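Local atomic coordinates of separin (Saccharomyces cerevisiae, PDB entry 5U1T), a protein that cleaves the MCD1/SCC1 subunit of cohesin at the onset of anaphase as a caspase-like cysteine protease, playing a central role in chromosome segregation. Residues R841-M844 with I845-Q848; K801-I804 with R805-S808. One frame throughout, in Å; residues are numbered along the deposited sequence.

Contact 1: residues R841-M844 with I845-Q848; sequences RYYM and ITEQ
Y842 and T846, one turn apart, meet where helix 829-845 ends in a Schellman motif. The Y842 CB bond heads away from the following residues, yet the ring returns to them: CG is anti to the backbone N (chi1 168°) and carries the ring along the helix toward its C-terminal end. On the ring, CE1 approaches the methyl CG2 of T846 to 3.5 Å, and CZ follows at 3.6 Å from the same methyl. T846 OG1 stands over one face, 4.0 Å above the plane of the Y842 ring and offset toward its rim. At the tip, OH is still 3.6 Å from T846 CG2 and hydrogen-bonds to E813 of helix 809-825. An alanine in place of Y842 is likely to strip the ring from the T846 methyl and leave E813 without this hydroxyl partner.

The backbone closes the helix in stages. I845 N still makes a nearly straight helical bond to R841 O (3.0 Å, 171°), and T846 N does the same to Y842 O. E847 then turns to positive phi (59°), its carboxylate forming a salt bridge with K1507. Beyond it, Q848 N, at the N-cap of the next helix, gives a weak hydrogen bond to Y843 O. The remaining closing bond, from E847 N to M844 O at 3.0 Å, comes from above the M844 carbonyl plane rather than along a lone pair.

Contact 2: residues K801-I804 with R805-S808; sequences KIHI and RIGS
The I806 side chain folds back alongside the last turn of helix 782-805, bringing its CG1 to 3.7 Å from H803 O and 3.8 Å from I802 O. With CG1 between the backbone N and the carbonyl carbon (chi1 68°), that branch lies near both oxygens, and CG2 flanks I802 O as well. This is the compact, buried half of the contact: I802 and I806 both reach V756 of helix 756-775, and I806 also packs on F1083 and L1087 of helix 1075-1088. S808 adds its CB at the edge of the H803 ring, near the ring plane.

The opposite extreme is K801, which is exposed and whose chain leads away from the turn. R805 is intermediate. Its CB remains close to the helix, 3.5 Å from I802 O, but the chain bends at chi3 and carries the guanidinium outward, where NH2 bonds to the backbone oxygen of D1032.

Backbone bonding changes character along the turn. R805 N gives K801 O a nearly straight helical bond (168°), whereas the next, from I806 N to I802 O, is weak. G807, at positive phi, donates to I804 O at 2.9 Å from above that carbonyl's plane, and S808 N reaches H803 O weakly. S808 follows as N-cap of helix 809-825, its OG bonded to D811; the last two backbone bonds and the positive-phi glycine match the Schellman pattern of a helix C-terminus.

In the fold
Contacts 1 and 2 are two helix ends built on a similar plan, their centres 13 Å apart. They touch through I804, whose CD1 lies 4.1 Å from Y842 CD1 and also 4.1 Å from I845 CD1, so the terminal turns of helices 782-805 and 829-845 pack on each other. Helix 809-825, which starts from contact 2, joins them again by offering E813 to contact 1. Both turns also meet the same loop: I845 shares a backbone hydrogen bond with K1507, and G807 one with E1509. K1507 and E1509 lie ten and twelve residues beyond the probable catalytic C1497, in the same connection between strand 1492-1494 and helix 1513-1519, although both contacts themselves lie away from that site.

Contact 1: residues R841-M844 with I845-Q848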
loop_
_atom_site.group_PDB
_atom_site.type_symbol
_atom_site.label_atom_id
_atom_site.label_comp_id
_atom_site.label_asym_id
_atom_site.label_seq_id
_atom_site.Cartn_x
_atom_site.Cartn_y
_atom_site.Cartn_z
ATOM N N ARG A 841 15.972 -11.481 9.542
ATOM C CA ARG A 841 15.658 -12.898 9.394
ATOM C C ARG A 841 16.360 -13.456 8.153
ATOM O O ARG A 841 16.867 -14.576 8.154
ATOM C CB ARG A 841 14.147 -13.130 9.297
ATOM C CG ARG A 841 13.737 -14.567 8.929
ATOM C CD ARG A 841 12.206 -14.686 8.760
ATOM N NE ARG A 841 11.748 -15.904 8.081
ATOM C CZ ARG A 841 11.552 -17.087 8.675
ATOM N NH1 ARG A 841 11.132 -18.123 7.954
ATOM N NH2 ARG A 841 11.786 -17.251 9.984
ATOM N N TYR A 842 16.402 -12.662 7.093
ATOM C CA TYR A 842 16.999 -13.139 5.866
ATOM C C TYR A 842 18.503 -13.363 6.053
ATOM O O TYR A 842 19.057 -14.312 5.522
ATOM C CB TYR A 842 16.736 -12.160 4.716
ATOM C CG TYR A 842 17.573 -12.472 3.506
ATOM C CD1 TYR A 842 17.309 -13.600 2.737
ATOM C CD2 TYR A 842 18.653 -11.665 3.153
ATOM C CE1 TYR A 842 18.076 -13.903 1.646
ATOM C CE2 TYR A 842 19.422 -11.962 2.069
ATOM C CZ TYR A 842 19.127 -13.084 1.317
ATOM O OH TYR A 842 19.886 -13.397 0.226
ATOM N N TYR A 843 19.151 -12.491 6.816
ATOM C CA TYR A 843 20.589 -12.596 7.025
ATOM C C TYR A 843 20.885 -13.761 7.936
ATOM O O TYR A 843 21.968 -14.335 7.886
ATOM C CB TYR A 843 21.162 -11.283 7.580
ATOM C CG TYR A 843 21.192 -10.221 6.512
ATOM C CD1 TYR A 843 21.484 -10.563 5.193
ATOM C CD2 TYR A 843 20.900 -8.891 6.790
ATOM C CE1 TYR A 843 21.505 -9.623 4.190
ATOM C CE2 TYR A 843 20.922 -7.930 5.776
ATOM C CZ TYR A 843 21.225 -8.312 4.482
ATOM O OH TYR A 843 21.241 -7.398 3.453
ATOM N N MET A 844 19.907 -14.134 8.742
ATOM C CA MET A 844 20.019 -15.331 9.560
ATOM C C MET A 844 19.984 -16.581 8.688
ATOM O O MET A 844 20.852 -17.420 8.786
ATOM C CB MET A 844 18.905 -15.382 10.594
ATOM C CG MET A 844 19.271 -14.787 11.934
ATOM S SD MET A 844 18.047 -15.248 13.200
ATOM C CE MET A 844 17.491 -16.860 12.598
ATOM N N ILE A 845 18.972 -16.690 7.839
ATOM C CA ILE A 845 18.844 -17.795 6.906
ATOM C C ILE A 845 20.081 -17.964 6.007
ATOM O O ILE A 845 20.554 -19.073 5.812
ATOM C CB ILE A 845 17.585 -17.619 6.021
ATOM C CG1 ILE A 845 16.336 -17.551 6.891
ATOM C CG2 ILE A 845 17.448 -18.751 4.997
ATOM C CD1 ILE A 845 15.054 -17.425 6.099
ATOM N N THR A 846 20.614 -16.877 5.466
ATOM C CA THR A 846 21.782 -16.992 4.598
ATOM C C THR A 846 23.075 -16.951 5.416
ATOM O O THR A 846 24.179 -16.991 4.869
ATOM C CB THR A 846 21.814 -15.888 3.540
ATOM O OG1 THR A 846 21.636 -14.626 4.182
ATOM C CG2 THR A 846 20.714 -16.093 2.534
ATOM N N GLU A 847 22.916 -16.850 6.729
ATOM C CA GLU A 847 24.033 -16.938 7.650
ATOM C C GLU A 847 25.089 -15.888 7.408
ATOM O O GLU A 847 26.250 -16.104 7.713
ATOM C CB GLU A 847 24.675 -18.322 7.577
ATOM C CG GLU A 847 23.813 -19.430 8.150
ATOM C CD GLU A 847 24.413 -20.825 7.934
ATOM O OE1 GLU A 847 23.734 -21.833 8.260
ATOM O OE2 GLU A 847 25.561 -20.915 7.437
ATOM N N GLN A 848 24.696 -14.748 6.861
ATOM C CA GLN A 848 25.641 -13.658 6.697
ATOM C C GLN A 848 25.755 -12.948 8.027
ATOM O O GLN A 848 25.178 -11.887 8.220
ATOM C CB GLN A 848 25.189 -12.716 5.600
ATOM C CG GLN A 848 24.555 -13.455 4.459
ATOM C CD GLN A 848 24.247 -12.566 3.291
ATOM O OE1 GLN A 848 23.209 -12.707 2.642
ATOM N NE2 GLN A 848 25.156 -11.643 2.997
#

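Contact 2: residues K801-I804 with R805-S808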
loop_
_atom_site.group_PDB
_atom_site.type_symbol
_atom_site.label_atom_id
_atom_site.label_comp_id
_atom_site.label_asym_id
_atom_site.label_seq_id
_atom_site.Cartn_x
_atom_site.Cartn_y
_atom_site.Cartn_z
ATOM N N LYS A 801 10.653 -14.208 0.051
ATOM C CA LYS A 801 10.127 -15.427 0.622
ATOM C C LYS A 801 9.964 -16.510 -0.451
ATOM O O LYS A 801 10.259 -17.681 -0.197
ATOM C CB LYS A 801 8.793 -15.160 1.325
ATOM C CG LYS A 801 8.887 -14.613 2.760
ATOM C CD LYS A 801 7.482 -14.228 3.251
ATOM C CE LYS A 801 7.281 -14.419 4.764
ATOM N NZ LYS A 801 5.826 -14.349 5.192
ATOM N N ILE A 802 9.522 -16.146 -1.648
ATOM C CA ILE A 802 9.271 -17.168 -2.667
ATOM C C ILE A 802 10.591 -17.804 -3.114
ATOM O O ILE A 802 10.667 -19.009 -3.368
ATOM C CB ILE A 802 8.527 -16.608 -3.904
ATOM C CG1 ILE A 802 7.119 -16.127 -3.545
ATOM C CG2 ILE A 802 8.390 -17.669 -4.981
ATOM C CD1 ILE A 802 6.423 -15.405 -4.694
ATOM N N HIS A 803 11.637 -16.991 -3.171
ATOM C CA HIS A 803 12.937 -17.449 -3.603
ATOM C C HIS A 803 13.730 -18.151 -2.485
ATOM O O HIS A 803 14.650 -18.921 -2.765
ATOM C CB HIS A 803 13.721 -16.274 -4.188
ATOM C CG HIS A 803 13.182 -15.795 -5.504
ATOM N ND1 HIS A 803 13.695 -16.210 -6.714
ATOM C CD2 HIS A 803 12.161 -14.957 -5.801
ATOM C CE1 HIS A 803 13.022 -15.638 -7.699
ATOM N NE2 HIS A 803 12.085 -14.874 -7.171
ATOM N N ILE A 804 13.372 -17.896 -1.227
ATOM C CA ILE A 804 13.916 -18.657 -0.104
ATOM C C ILE A 804 13.333 -20.050 -0.153
ATOM O O ILE A 804 14.057 -21.032 -0.044
ATOM C CB ILE A 804 13.597 -18.021 1.247
ATOM C CG1 ILE A 804 14.466 -16.792 1.451
ATOM C CG2 ILE A 804 13.833 -18.993 2.378
ATOM C CD1 ILE A 804 13.911 -15.834 2.464
ATOM N N ARG A 805 12.024 -20.134 -0.357
ATOM C CA ARG A 805 11.359 -21.417 -0.477
ATOM C C ARG A 805 12.015 -22.335 -1.514
ATOM O O ARG A 805 12.128 -23.526 -1.285
ATOM C CB ARG A 805 9.890 -21.220 -0.825
ATOM C CG ARG A 805 9.233 -22.496 -1.251
ATOM C CD ARG A 805 7.817 -22.297 -1.636
ATOM N NE ARG A 805 6.913 -22.744 -0.581
ATOM C CZ ARG A 805 6.133 -23.813 -0.682
ATOM N NH1 ARG A 805 5.327 -24.131 0.327
ATOM N NH2 ARG A 805 6.157 -24.561 -1.793
ATOM N N ILE A 806 12.455 -21.805 -2.651
ATOM C CA ILE A 806 13.086 -22.675 -3.639
ATOM C C ILE A 806 14.607 -22.634 -3.559
ATOM O O ILE A 806 15.289 -23.168 -4.432
ATOM C CB ILE A 806 12.663 -22.324 -5.074
ATOM C CG1 ILE A 806 13.222 -20.959 -5.474
ATOM C CG2 ILE A 806 11.154 -22.397 -5.209
ATOM C CD1 ILE A 806 12.822 -20.555 -6.843
ATOM N N GLY A 807 15.122 -21.987 -2.520
ATOM C CA GLY A 807 16.545 -21.964 -2.219
ATOM C C GLY A 807 17.453 -21.092 -3.069
ATOM O O GLY A 807 18.670 -21.159 -2.945
ATOM N N SER A 808 16.879 -20.257 -3.923
ATOM C CA SER A 808 17.686 -19.426 -4.805
ATOM C C SER A 808 18.344 -18.242 -4.099
ATOM O O SER A 808 17.777 -17.151 -4.039
ATOM C CB SER A 808 16.838 -18.919 -5.961
ATOM O OG SER A 808 17.655 -18.226 -6.883
#